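Local coordinates for protein with a SET domain within carboxy region (Cryptosporidium parvum, PDB 4LDG), which probably acts as a histone H4 lysine methyltransferase through its carboxy-terminal SET domain, which this piece of the longer protein contains, at residues K30-R36 against Y109-H113; S87-S91 against K129-N134; V152-I158 against I251-L257; A178-E182 against Y193-F197. All blocks are in the same frame, centred on the assembly; numbering follows the deposited sequence. Where two conformers were deposited one is given.

Contact 1 (K30-R36 against Y109-H113); sequences KIPYFER and YKVIH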
loop_
_atom_site.group_PDB
_atom_site.type_symbol
_atom_site.label_atom_id
_atom_site.label_comp_id
_atom_site.label_asym_id
_atom_site.label_seq_id
_atom_site.Cartn_x
_atom_site.Cartn_y
_atom_site.Cartn_z
ATOM N N LYS A 30 -3.548 0.983 16.905
ATOM C CA LYS A 30 -2.522 2.032 16.841
ATOM C C LYS A 30 -2.881 3.301 17.644
ATOM O O LYS A 30 -2.047 4.204 17.787
ATOM C CB LYS A 30 -2.266 2.389 15.375
ATOM C CG LYS A 30 -1.608 1.258 14.574
ATOM C CD LYS A 30 -1.738 1.462 13.073
ATOM C CE LYS A 30 -0.969 0.398 12.297
ATOM N NZ LYS A 30 -0.877 0.710 10.835
ATOM N N ILE A 31 -4.109 3.367 18.165
ATOM C CA ILE A 31 -4.560 4.549 18.918
ATOM C C ILE A 31 -3.644 4.911 20.097
ATOM O O ILE A 31 -3.253 6.072 20.209
ATOM C CB ILE A 31 -6.057 4.446 19.346
ATOM C CG1 ILE A 31 -6.938 4.570 18.086
ATOM C CG2 ILE A 31 -6.423 5.528 20.365
ATOM C CD1 ILE A 31 -8.427 4.744 18.318
ATOM N N PRO A 32 -3.278 3.931 20.953
ATOM C CA PRO A 32 -2.372 4.247 22.060
ATOM C C PRO A 32 -1.061 4.902 21.591
ATOM O O PRO A 32 -0.552 5.813 22.252
ATOM C CB PRO A 32 -2.084 2.872 22.684
ATOM C CG PRO A 32 -3.191 1.988 22.222
ATOM C CD PRO A 32 -3.506 2.481 20.846
ATOM N N TYR A 33 -0.530 4.441 20.457
ATOM C CA TYR A 33 0.655 5.058 19.869
ATOM C C TYR A 33 0.354 6.461 19.327
ATOM O O TYR A 33 1.143 7.372 19.538
ATOM C CB TYR A 33 1.287 4.157 18.787
ATOM C CG TYR A 33 2.315 4.872 17.932
ATOM C CD1 TYR A 33 3.665 4.878 18.274
ATOM C CD2 TYR A 33 1.929 5.567 16.792
ATOM C CE1 TYR A 33 4.598 5.550 17.501
ATOM C CE2 TYR A 33 2.851 6.244 16.017
ATOM C CZ TYR A 33 4.182 6.233 16.367
ATOM O OH TYR A 33 5.091 6.907 15.584
ATOM N N PHE A 34 -0.773 6.646 18.640
ATOM C CA PHE A 34 -1.155 7.999 18.161
ATOM C C PHE A 34 -1.328 8.977 19.329
ATOM O O PHE A 34 -0.872 10.121 19.275
ATOM C CB PHE A 34 -2.436 7.975 17.301
ATOM C CG PHE A 34 -2.303 7.191 16.007
ATOM C CD1 PHE A 34 -1.149 7.260 15.237
ATOM C CD2 PHE A 34 -3.345 6.389 15.560
ATOM C CE1 PHE A 34 -1.024 6.519 14.065
ATOM C CE2 PHE A 34 -3.229 5.653 14.391
ATOM C CZ PHE A 34 -2.071 5.719 13.636
ATOM N N GLU A 35 -1.973 8.520 20.393
ATOM C CA GLU A 35 -2.238 9.393 21.538
ATOM C C GLU A 35 -0.956 9.761 22.273
ATOM O O GLU A 35 -0.728 10.927 22.540
ATOM C CB GLU A 35 -3.272 8.776 22.477
ATOM C CG GLU A 35 -4.691 9.119 22.041
ATOM C CD GLU A 35 -5.771 8.460 22.882
ATOM O OE1 GLU A 35 -5.436 7.695 23.822
ATOM O OE2 GLU A 35 -6.964 8.709 22.583
ATOM N N ARG A 36 -0.102 8.779 22.549
ATOM C CA ARG A 36 1.216 9.067 23.123
ATOM C C ARG A 36 2.029 10.066 22.313
ATOM O O ARG A 36 2.762 10.856 22.891
ATOM C CB ARG A 36 2.040 7.799 23.309
ATOM C CG ARG A 36 1.956 7.240 24.715
ATOM C CD ARG A 36 2.855 6.033 24.895
ATOM N NE ARG A 36 2.451 4.936 24.015
ATOM C CZ ARG A 36 2.407 3.649 24.360
ATOM N NH1 ARG A 36 2.741 3.242 25.585
ATOM N NH2 ARG A 36 2.018 2.757 23.457
ATOM N N TYR A 109 3.641 -1.409 17.292
ATOM C CA TYR A 109 2.419 -0.932 16.648
ATOM C C TYR A 109 2.392 -1.036 15.113
ATOM O O TYR A 109 1.356 -0.809 14.507
ATOM C CB TYR A 109 2.135 0.499 17.114
ATOM C CG TYR A 109 1.819 0.563 18.601
ATOM C CD1 TYR A 109 0.536 0.335 19.052
ATOM C CD2 TYR A 109 2.807 0.826 19.545
ATOM C CE1 TYR A 109 0.230 0.358 20.398
ATOM C CE2 TYR A 109 2.513 0.858 20.897
ATOM C CZ TYR A 109 1.219 0.618 21.314
ATOM O OH TYR A 109 0.888 0.648 22.640
ATOM N N LYS A 110 3.523 -1.388 14.502
ATOM C CA LYS A 110 3.684 -1.503 13.043
ATOM C C LYS A 110 3.384 -0.171 12.338
ATOM O O LYS A 110 2.527 -0.085 11.453
ATOM C CB LYS A 110 2.822 -2.646 12.485
ATOM C CG LYS A 110 2.969 -3.981 13.223
ATOM C CD LYS A 110 3.894 -4.975 12.524
ATOM C CE LYS A 110 3.386 -6.418 12.650
ATOM N NZ LYS A 110 2.118 -6.637 11.875
ATOM N N VAL A 111 4.076 0.875 12.782
ATOM C CA VAL A 111 3.959 2.189 12.199
ATOM C C VAL A 111 5.321 2.687 11.850
ATOM O O VAL A 111 6.318 2.306 12.470
ATOM C CB VAL A 111 3.319 3.235 13.131
ATOM C CG1 VAL A 111 1.846 2.941 13.314
ATOM C CG2 VAL A 111 4.021 3.283 14.481
ATOM N N ILE A 112 5.346 3.563 10.861
ATOM C CA ILE A 112 6.541 4.267 10.486
ATOM C C ILE A 112 6.597 5.476 11.416
ATOM O O ILE A 112 5.813 6.412 11.273
ATOM C CB ILE A 112 6.538 4.681 9.019
ATOM C CG1 ILE A 112 6.417 3.460 8.135
ATOM C CG2 ILE A 112 7.843 5.400 8.672
ATOM C CD1 ILE A 112 6.411 3.827 6.649
ATOM N N HIS A 113 7.523 5.407 12.374
ATOM C CA HIS A 113 7.624 6.358 13.470
ATOM C C HIS A 113 8.411 7.604 13.087
ATOM O O HIS A 113 8.066 8.688 13.537
ATOM C CB HIS A 113 8.288 5.656 14.660
ATOM C CG HIS A 113 8.613 6.555 15.801
ATOM N ND1 HIS A 113 7.643 7.143 16.586
ATOM C CD2 HIS A 113 9.801 6.944 16.315
ATOM C CE1 HIS A 113 8.219 7.879 17.515
ATOM N NE2 HIS A 113 9.526 7.778 17.370
HETATM O O HOH W 1 0.961 -1.385 9.775
#

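Contact 2 (S87-S91 against K129-N134); sequences SKRVS and KYCILN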
loop_
_atom_site.group_PDB
_atom_site.type_symbol
_atom_site.label_atom_id
_atom_site.label_comp_id
_atom_site.label_asym_id
_atom_site.label_seq_id
_atom_site.Cartn_x
_atom_site.Cartn_y
_atom_site.Cartn_z
ATOM N N SER A 87 10.808 -10.341 13.131
ATOM C CA SER A 87 10.988 -9.834 11.780
ATOM C C SER A 87 11.609 -10.924 10.928
ATOM O O SER A 87 12.548 -11.626 11.361
ATOM C CB SER A 87 11.943 -8.642 11.756
ATOM O OG SER A 87 11.499 -7.606 12.577
ATOM N N LYS A 88 11.123 -11.048 9.704
ATOM C CA LYS A 88 11.676 -12.060 8.802
ATOM C C LYS A 88 13.140 -11.725 8.473
ATOM O O LYS A 88 13.457 -10.568 8.159
ATOM C CB LYS A 88 10.864 -12.132 7.509
ATOM C CG LYS A 88 9.364 -12.341 7.673
ATOM C CD LYS A 88 8.734 -12.571 6.294
ATOM C CE LYS A 88 7.211 -12.614 6.347
ATOM N NZ LYS A 88 6.659 -12.401 4.970
ATOM N N ARG A 89 14.028 -12.724 8.545
ATOM C CA ARG A 89 15.435 -12.506 8.191
ATOM C C ARG A 89 15.534 -11.964 6.764
ATOM O O ARG A 89 16.368 -11.099 6.497
ATOM C CB ARG A 89 16.274 -13.787 8.315
ATOM C CG ARG A 89 17.793 -13.622 8.051
ATOM C CD ARG A 89 18.386 -12.581 8.974
ATOM N NE ARG A 89 19.745 -12.189 8.665
ATOM C CZ ARG A 89 20.096 -11.236 7.811
ATOM N NH1 ARG A 89 19.198 -10.555 7.084
ATOM N NH2 ARG A 89 21.383 -10.956 7.670
ATOM N N VAL A 90 14.672 -12.406 5.852
ATOM C CA VAL A 90 14.797 -11.913 4.464
ATOM C C VAL A 90 14.411 -10.458 4.273
ATOM O O VAL A 90 14.605 -9.935 3.183
ATOM C CB VAL A 90 14.047 -12.780 3.410
ATOM C CG1 VAL A 90 14.719 -14.139 3.337
ATOM C CG2 VAL A 90 12.558 -12.896 3.696
ATOM N N SER A 91 13.893 -9.811 5.315
ATOM C CA SER A 91 13.347 -8.451 5.184
ATOM C C SER A 91 14.388 -7.348 5.402
ATOM O O SER A 91 14.091 -6.165 5.213
ATOM C CB SER A 91 12.173 -8.257 6.134
ATOM O OG SER A 91 12.592 -8.265 7.483
ATOM N N LYS A 129 11.438 -2.281 1.570
ATOM C CA LYS A 129 11.613 -3.721 1.604
ATOM C C LYS A 129 11.156 -4.286 2.943
ATOM O O LYS A 129 10.410 -5.268 2.992
ATOM C CB LYS A 129 13.076 -4.071 1.339
ATOM C CG LYS A 129 13.359 -5.561 1.305
ATOM C CD LYS A 129 14.692 -5.897 0.643
ATOM C CE LYS A 129 14.993 -7.360 0.876
ATOM N NZ LYS A 129 16.089 -7.929 0.020
ATOM N N TYR A 130 11.568 -3.652 4.033
ATOM C CA TYR A 130 11.134 -4.119 5.340
ATOM C C TYR A 130 9.615 -4.042 5.501
ATOM O O TYR A 130 9.011 -4.959 6.033
ATOM C CB TYR A 130 11.833 -3.341 6.461
ATOM C CG TYR A 130 11.580 -3.904 7.847
ATOM C CD1 TYR A 130 12.430 -4.876 8.403
ATOM C CD2 TYR A 130 10.508 -3.470 8.599
ATOM C CE1 TYR A 130 12.220 -5.378 9.664
ATOM C CE2 TYR A 130 10.267 -3.979 9.863
ATOM C CZ TYR A 130 11.124 -4.939 10.388
ATOM O OH TYR A 130 10.873 -5.440 11.645
ATOM N N CYS A 131 8.996 -2.936 5.096
ATOM C CA CYS A 131 7.516 -2.803 5.221
ATOM C C CYS A 131 6.773 -3.823 4.342
ATOM O O CYS A 131 5.779 -4.424 4.751
ATOM C CB CYS A 131 7.062 -1.410 4.848
ATOM S SG CYS A 131 7.722 -0.078 5.863
ATOM N N ILE A 132 7.278 -4.041 3.138
ATOM C CA ILE A 132 6.642 -4.995 2.246
ATOM C C ILE A 132 6.602 -6.382 2.881
ATOM O O ILE A 132 5.564 -7.032 2.900
ATOM C CB ILE A 132 7.346 -5.072 0.884
ATOM C CG1 ILE A 132 7.061 -3.801 0.107
ATOM C CG2 ILE A 132 6.801 -6.258 0.085
ATOM C CD1 ILE A 132 7.875 -3.651 -1.152
ATOM N N LEU A 133 7.743 -6.825 3.409
ATOM C CA LEU A 133 7.881 -8.212 3.868
ATOM C C LEU A 133 7.329 -8.458 5.267
ATOM O O LEU A 133 6.942 -9.574 5.566
ATOM C CB LEU A 133 9.341 -8.649 3.788
ATOM C CG LEU A 133 9.862 -8.848 2.363
ATOM C CD1 LEU A 133 11.355 -8.981 2.344
ATOM C CD2 LEU A 133 9.225 -10.066 1.713
ATOM N N ASN A 134 7.280 -7.437 6.116
ATOM C CA ASN A 134 6.708 -7.591 7.463
ATOM C C ASN A 134 5.312 -6.988 7.588
ATOM O O ASN A 134 4.821 -6.819 8.681
ATOM C CB ASN A 134 7.654 -6.962 8.500
ATOM C CG ASN A 134 8.981 -7.664 8.538
ATOM O OD1 ASN A 134 9.052 -8.832 8.907
ATOM N ND2 ASN A 134 10.037 -6.982 8.117
HETATM O O HOH W 2 16.318 -10.575 1.122
#

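Contact 3 (V152-I158 against I251-L257); sequences VIAGSLI and IICGEEL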
loop_
_atom_site.group_PDB
_atom_site.type_symbol
_atom_site.label_atom_id
_atom_site.label_comp_id
_atom_site.label_asym_id
_atom_site.label_seq_id
_atom_site.Cartn_x
_atom_site.Cartn_y
_atom_site.Cartn_z
ATOM N N VAL A 152 -10.794 5.447 -0.352
ATOM C CA VAL A 152 -9.784 5.104 0.625
ATOM C C VAL A 152 -9.254 6.420 1.161
ATOM O O VAL A 152 -8.875 7.316 0.400
ATOM C CB VAL A 152 -8.664 4.247 -0.009
ATOM C CG1 VAL A 152 -7.639 3.849 1.026
ATOM C CG2 VAL A 152 -9.256 2.989 -0.641
ATOM N N ILE A 153 -9.262 6.547 2.480
ATOM C CA ILE A 153 -8.796 7.746 3.131
ATOM C C ILE A 153 -7.678 7.421 4.098
ATOM O O ILE A 153 -7.553 6.274 4.580
ATOM C CB ILE A 153 -9.923 8.438 3.930
ATOM C CG1 ILE A 153 -10.519 7.488 4.983
ATOM C CG2 ILE A 153 -11.023 8.959 3.004
ATOM C CD1 ILE A 153 -11.363 8.187 6.050
ATOM N N ALA A 154 -6.888 8.450 4.404
ATOM C CA ALA A 154 -5.871 8.351 5.429
ATOM C C ALA A 154 -6.558 8.300 6.791
ATOM O O ALA A 154 -7.396 9.142 7.074
ATOM C CB ALA A 154 -4.939 9.546 5.359
ATOM N N GLY A 155 -6.211 7.303 7.604
ATOM C CA GLY A 155 -6.682 7.179 8.971
ATOM C C GLY A 155 -5.878 8.013 9.943
ATOM O O GLY A 155 -6.312 8.250 11.066
ATOM N N SER A 156 -4.704 8.454 9.518
ATOM C CA SER A 156 -3.902 9.421 10.281
ATOM C C SER A 156 -2.887 10.013 9.323
ATOM O O SER A 156 -2.847 9.628 8.146
ATOM C CB SER A 156 -3.197 8.751 11.447
ATOM O OG SER A 156 -2.371 7.731 10.936
ATOM N N LEU A 157 -2.081 10.953 9.799
ATOM C CA LEU A 157 -1.054 11.585 8.962
ATOM C C LEU A 157 -0.226 10.553 8.201
ATOM O O LEU A 157 0.269 9.588 8.774
ATOM C CB LEU A 157 -0.108 12.424 9.820
ATOM C CG LEU A 157 1.009 13.226 9.128
ATOM C CD1 LEU A 157 0.506 14.173 8.037
ATOM C CD2 LEU A 157 1.740 14.032 10.197
ATOM N N ILE A 158 -0.111 10.749 6.897
ATOM C CA ILE A 158 0.832 10.003 6.084
ATOM C C ILE A 158 1.874 11.018 5.625
ATOM O O ILE A 158 1.591 11.892 4.819
ATOM C CB ILE A 158 0.153 9.298 4.889
ATOM C CG1 ILE A 158 -0.875 8.288 5.402
ATOM C CG2 ILE A 158 1.201 8.577 4.065
ATOM C CD1 ILE A 158 -1.830 7.710 4.369
ATOM N N ILE A 251 -0.066 13.645 3.531
ATOM C CA ILE A 251 -1.483 13.433 3.342
ATOM C C ILE A 251 -2.099 13.515 4.749
ATOM O O ILE A 251 -1.704 12.751 5.640
ATOM C CB ILE A 251 -1.748 12.043 2.741
ATOM C CG1 ILE A 251 -1.069 11.904 1.380
ATOM C CG2 ILE A 251 -3.230 11.765 2.592
ATOM C CD1 ILE A 251 -1.216 10.524 0.788
ATOM N N ILE A 252 -3.037 14.447 4.962
ATOM C CA ILE A 252 -3.610 14.589 6.289
ATOM C C ILE A 252 -4.712 13.583 6.532
ATOM O O ILE A 252 -5.267 12.974 5.606
ATOM C CB ILE A 252 -4.103 16.018 6.630
ATOM C CG1 ILE A 252 -5.331 16.393 5.810
ATOM C CG2 ILE A 252 -2.964 17.019 6.454
ATOM C CD1 ILE A 252 -5.916 17.730 6.191
ATOM N N CYS A 253 -4.954 13.388 7.817
ATOM C CA CYS A 253 -6.001 12.545 8.334
ATOM C C CYS A 253 -7.345 12.920 7.703
ATOM O O CYS A 253 -7.679 14.100 7.621
ATOM C CB CYS A 253 -6.047 12.734 9.856
ATOM S SG CYS A 253 -7.351 11.827 10.692
ATOM N N GLY A 254 -8.092 11.915 7.243
ATOM C CA GLY A 254 -9.372 12.127 6.574
ATOM C C GLY A 254 -9.300 12.324 5.057
ATOM O O GLY A 254 -10.277 12.146 4.347
ATOM N N GLU A 255 -8.138 12.685 4.554
ATOM C CA GLU A 255 -7.988 13.000 3.145
ATOM C C GLU A 255 -7.980 11.725 2.288
ATOM O O GLU A 255 -7.424 10.688 2.658
ATOM C CB GLU A 255 -6.709 13.814 2.985
ATOM C CG GLU A 255 -6.167 14.021 1.592
ATOM C CD GLU A 255 -5.054 15.070 1.596
ATOM O OE1 GLU A 255 -4.425 15.326 2.662
ATOM O OE2 GLU A 255 -4.809 15.654 0.526
ATOM N N GLU A 256 -8.615 11.813 1.131
ATOM C CA GLU A 256 -8.759 10.670 0.241
ATOM C C GLU A 256 -7.418 10.368 -0.384
ATOM O O GLU A 256 -6.696 11.286 -0.700
ATOM C CB GLU A 256 -9.796 10.947 -0.852
ATOM C CG GLU A 256 -10.026 9.741 -1.779
ATOM C CD GLU A 256 -11.127 9.911 -2.832
ATOM O OE1 GLU A 256 -11.719 11.004 -2.930
ATOM O OE2 GLU A 256 -11.405 8.935 -3.568
ATOM N N LEU A 257 -7.096 9.085 -0.575
ATOM C CA LEU A 257 -5.923 8.723 -1.350
ATOM C C LEU A 257 -6.319 8.716 -2.815
ATOM O O LEU A 257 -7.349 8.152 -3.201
ATOM C CB LEU A 257 -5.398 7.353 -0.968
ATOM C CG LEU A 257 -5.092 7.100 0.507
ATOM C CD1 LEU A 257 -4.369 5.775 0.672
ATOM C CD2 LEU A 257 -4.276 8.230 1.085
HETATM O O HOH W 3 -9.667 6.618 -2.875
#

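Contact 4 (A178-E182 against Y193-F197); sequences AKELE and YMYYF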
loop_
_atom_site.group_PDB
_atom_site.type_symbol
_atom_site.label_atom_id
_atom_site.label_comp_id
_atom_site.label_asym_id
_atom_site.label_seq_id
_atom_site.Cartn_x
_atom_site.Cartn_y
_atom_site.Cartn_z
ATOM N N ALA A 178 -3.372 -12.553 -19.117
ATOM C CA ALA A 178 -3.962 -11.317 -18.609
ATOM C C ALA A 178 -5.036 -10.757 -19.542
ATOM O O ALA A 178 -6.131 -10.406 -19.112
ATOM C CB ALA A 178 -2.884 -10.282 -18.368
ATOM N N LYS A 179 -4.719 -10.677 -20.825
ATOM C CA LYS A 179 -5.690 -10.200 -21.785
ATOM C C LYS A 179 -6.933 -11.109 -21.827
ATOM O O LYS A 179 -8.066 -10.591 -21.881
ATOM C CB LYS A 179 -5.053 -10.001 -23.162
ATOM C CG LYS A 179 -4.565 -8.570 -23.404
ATOM C CD LYS A 179 -3.262 -8.251 -22.695
ATOM C CE LYS A 179 -2.647 -6.956 -23.216
ATOM N NZ LYS A 179 -3.399 -5.731 -22.816
ATOM N N GLU A 180 -6.748 -12.429 -21.763
ATOM C CA GLU A 180 -7.894 -13.348 -21.736
ATOM C C GLU A 180 -8.729 -13.118 -20.476
ATOM O O GLU A 180 -9.968 -13.089 -20.539
ATOM C CB GLU A 180 -7.474 -14.821 -21.820
ATOM C CG GLU A 180 -7.019 -15.271 -23.208
ATOM C CD GLU A 180 -6.442 -16.690 -23.222
ATOM O OE1 GLU A 180 -5.207 -16.850 -23.420
ATOM O OE2 GLU A 180 -7.224 -17.651 -23.026
ATOM N N LEU A 181 -8.061 -12.943 -19.343
ATOM C CA LEU A 181 -8.761 -12.592 -18.094
ATOM C C LEU A 181 -9.552 -11.311 -18.229
ATOM O O LEU A 181 -10.667 -11.199 -17.741
ATOM C CB LEU A 181 -7.787 -12.446 -16.916
ATOM C CG LEU A 181 -7.535 -13.697 -16.065
ATOM C CD1 LEU A 181 -6.385 -13.445 -15.110
ATOM C CD2 LEU A 181 -8.782 -14.116 -15.295
ATOM N N GLU A 182 -8.956 -10.341 -18.893
ATOM C CA GLU A 182 -9.601 -9.073 -19.108
ATOM C C GLU A 182 -10.872 -9.296 -19.895
ATOM O O GLU A 182 -11.906 -8.800 -19.513
ATOM C CB GLU A 182 -8.667 -8.105 -19.850
ATOM C CG GLU A 182 -8.748 -6.695 -19.335
ATOM C CD GLU A 182 -7.749 -5.768 -19.997
ATOM O OE1 GLU A 182 -6.601 -6.185 -20.236
ATOM O OE2 GLU A 182 -8.122 -4.607 -20.268
ATOM N N TYR A 193 -9.926 -5.036 -11.702
ATOM C CA TYR A 193 -8.919 -4.263 -11.002
ATOM C C TYR A 193 -7.576 -4.857 -11.388
ATOM O O TYR A 193 -6.984 -5.616 -10.630
ATOM C CB TYR A 193 -9.111 -4.367 -9.483
ATOM C CG TYR A 193 -10.377 -3.740 -8.903
ATOM C CD1 TYR A 193 -10.339 -2.500 -8.288
ATOM C CD2 TYR A 193 -11.595 -4.411 -8.923
ATOM C CE1 TYR A 193 -11.471 -1.933 -7.724
ATOM C CE2 TYR A 193 -12.742 -3.843 -8.374
ATOM C CZ TYR A 193 -12.667 -2.605 -7.769
ATOM O OH TYR A 193 -13.791 -2.036 -7.214
ATOM N N MET A 194 -7.111 -4.535 -12.583
ATOM C CA MET A 194 -5.869 -5.086 -13.082
ATOM C C MET A 194 -4.904 -3.956 -13.303
ATOM O O MET A 194 -5.285 -2.862 -13.743
ATOM C CB MET A 194 -6.079 -5.862 -14.381
ATOM C CG MET A 194 -7.006 -7.050 -14.240
ATOM S SD MET A 194 -7.225 -8.058 -15.731
ATOM C CE MET A 194 -5.621 -8.785 -15.966
ATOM N N TYR A 195 -3.643 -4.227 -12.998
ATOM C CA TYR A 195 -2.612 -3.227 -13.126
ATOM C C TYR A 195 -1.450 -3.787 -13.950
ATOM O O TYR A 195 -0.629 -4.583 -13.449
ATOM C CB TYR A 195 -2.154 -2.781 -11.742
ATOM C CG TYR A 195 -1.339 -1.541 -11.781
ATOM C CD1 TYR A 195 -1.876 -0.342 -11.383
ATOM C CD2 TYR A 195 -0.049 -1.543 -12.270
ATOM C CE1 TYR A 195 -1.134 0.818 -11.449
ATOM C CE2 TYR A 195 0.697 -0.389 -12.333
ATOM C CZ TYR A 195 0.150 0.793 -11.940
ATOM O OH TYR A 195 0.871 1.968 -11.990
ATOM N N TYR A 196 -1.394 -3.354 -15.204
ATOM C CA TYR A 196 -0.254 -3.620 -16.108
ATOM C C TYR A 196 0.863 -2.624 -15.828
ATOM O O TYR A 196 0.595 -1.428 -15.744
ATOM C CB TYR A 196 -0.645 -3.482 -17.595
ATOM C CG TYR A 196 -1.650 -4.525 -18.095
ATOM C CD1 TYR A 196 -1.238 -5.806 -18.482
ATOM C CD2 TYR A 196 -3.004 -4.244 -18.164
ATOM C CE1 TYR A 196 -2.143 -6.765 -18.917
ATOM C CE2 TYR A 196 -3.913 -5.200 -18.623
ATOM C CZ TYR A 196 -3.473 -6.461 -18.997
ATOM O OH TYR A 196 -4.371 -7.418 -19.453
ATOM N N PHE A 197 2.095 -3.135 -15.741
ATOM C CA PHE A 197 3.317 -2.350 -15.564
ATOM C C PHE A 197 4.541 -3.087 -16.115
ATOM O O PHE A 197 4.513 -4.303 -16.382
ATOM C CB PHE A 197 3.581 -2.003 -14.078
ATOM C CG PHE A 197 3.803 -3.202 -13.183
ATOM C CD1 PHE A 197 5.079 -3.538 -12.740
ATOM C CD2 PHE A 197 2.737 -3.978 -12.764
ATOM C CE1 PHE A 197 5.280 -4.621 -11.908
ATOM C CE2 PHE A 197 2.924 -5.083 -11.957
ATOM C CZ PHE A 197 4.204 -5.401 -11.518
#

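Contact 1 (K30-R36 against Y109-H113)
Y33 is laid across the 109-113 segment, and each part of its side chain meets a different residue there. CB comes first: it rests over one face of the Y109 ring, 3.8 Å from the centroid and 16° off the ring normal, a CH-pi contact. With CG anti to the backbone N (chi1 167°), the ring then runs on past Y109 toward V111, so the two tyrosine rings meet only obliquely. V111 CG2 comes from the other direction and covers one face of the Y33 ring, its distance to the centroid being 3.6 Å. The tip finishes in a hydrogen bond of 2.8 Å between Y33 OH and H113 ND1, in which each group lies at the edge of the other's ring. Y33, Y109 and H113 thus form an aromatic cluster.

Alongside, nearer the start of the helical segment, the extended chain of K30 slides past V111, with CD 3.9 Å from V111 CG1. K30 NZ has its main partner in the carboxylate of D26, and a water at 3.0 Å from NZ links it to K110 O. R36 NH2 approaches Y109 OH, but that bond is weak and its geometry doubtful.

The segment 109-113 includes strand 111-112 of a small hairpin, with a G1 beta bulge at K110 and V111 opposite D106. The last turns of helix 15-36 lie against it, Y33 and V111 also touching D106 on strand 105-106.

Contact 2 (S87-S91 against K129-N134)
N134 and S91 form the tight centre of this contact. The N134 amide uses both ends: OD1 accepts a hydrogen bond of 3.1 Å from the backbone N-H of K88 on a lone pair (N-H...O 168°), while ND2 gives a bond of 2.9 Å to S91 OG, which lies near the amide plane. ND2 also bonds to Y130 O and sits over the centre of the Y130 ring, about 3.0 Å above its plane, so the amide is fixed in rotation. S91 OG donates a hydrogen bond to K88 O, 2.6 Å away, and that carbonyl accepts S91 N as well. L133 closes the apolar side, its CD1 3.5 Å from S91 CA.

The 3-10 turn 89-91 is thereby set against helix 121-134. Another side of the helix, at I132, packs on strands 163-166, 230-237 and 240-247.

Toward solvent the contact is looser. The extended, exposed K88 chain ends in a hydrogen bond of 2.9 Å from NZ to L133 O. A water 2.8 Å from V90 O links it to K129 NZ, adding to loose packing of V90 O against K129 CE and L133 CD1. S87 OG and Y130 OH also pair, though their separation is too short to be taken at face value.

Contact 3 (V152-I158 against I251-L257)
V152 turns CG1 trans to its own backbone N (chi1 -178°) and thereby brings that methyl to 3.8 Å from L257 CD1, the two chains crossing obliquely. I251 has the same relation at CG2, which lies 3.9 Å from A154 CB. L257 CD2 meets I158 CD1 from a nearly perpendicular direction; touching V152 through one methyl and I158 through the other, L257 links the two ends of 152-158.

The backbones carry the polar part. I158 and I251 form an antiparallel hydrogen-bonded pair, with I158 N to I251 O at 2.9 Å and almost straight (178°), and the return bond from I251 N to I158 O at 2.7 Å. Further along, L257 N reaches V152 O.

Both segments lie within the SET domain, and 251-257 leads into the E-L-L-F-D-Y sequence of that family. E256 OE2 bonds to N222, in the Asn-His-Ser sequence typical of SET domains. A water 3.0 Å from V152 N lies beside that same oxygen.

A type II turn from I252 to E255 follows the I158-I251 pair, and it bonds to A154 twice: G254 N reaches A154 O, and A154 N reaches E255 O. G254 has a positive phi (89°), a conformation glycine adopts readily and usual at the third position of such a turn. E255 OE1 accepts I252 N at 2.8 Å, and OE2 forms a salt bridge with R249, so this carboxylate braces the turn.

Contact 4 (A178-E182 against Y193-F197)
Helix 175-187 of the SET domain packs here on the edge strand 194-199 of a three-stranded antiparallel sheet. The short segments run nearly antiparallel, 151° between their directions, with their axes 10.8 Å apart. That spacing is bridged by two side chains from the strand, M194 and Y196, both directed at the helix. M194 bends at chi3 (67°), which turns its terminal methyl in toward the helix: CE lies 3.9 Å from A178 CB and 3.6 Å from A178 O, while SD runs past E182 CG. The Y196 ring stands beside A178, whose CB is 3.6 Å from Y196 CE1. The ring's tip is fixed by a hydrogen bond of 2.7 Å from Y196 OH to E182 OE1, which lies at the edge of the ring, near its plane; the carboxylate is turned 45° from the ring. In one of two conformers of K179, NZ lies off-centre above the Y196 ring, so this cation-pi contact is doubtful. A178 and L181 also touch I172 on strand 170-172, extending the helix's seat across the sheet.

The phenol is the donor to E182, whose carboxylate is probably ionised given its partial exposure; the remaining contacts are mostly van der Waals packing of M194 and Y196 on A178.

How the contacts relate
Contacts 1 and 2 lie side by side, their centres 19 Å apart; strand 111-112 and helix 121-134 follow each other in the chain, and the contacts touch where I112 CD1 and C131 SG are 4.2 Å apart. Contact 1 also meets contact 3, where F34 CZ comes within 3.4 Å of S156 OG, so helix 15-36 packs on the 152-158 segment there. Contact 4 is nested inside the loop that contact 3 closes, but their nearest atoms stay about 9 Å apart. Contacts 1 and 4 lie on opposite sides of the chain's centre, their centres 37 Å apart. Through the E256-N222 bond, contact 3 probably adjoins the cofactor site, which the Asn-His-Ser motif lines in SET domains.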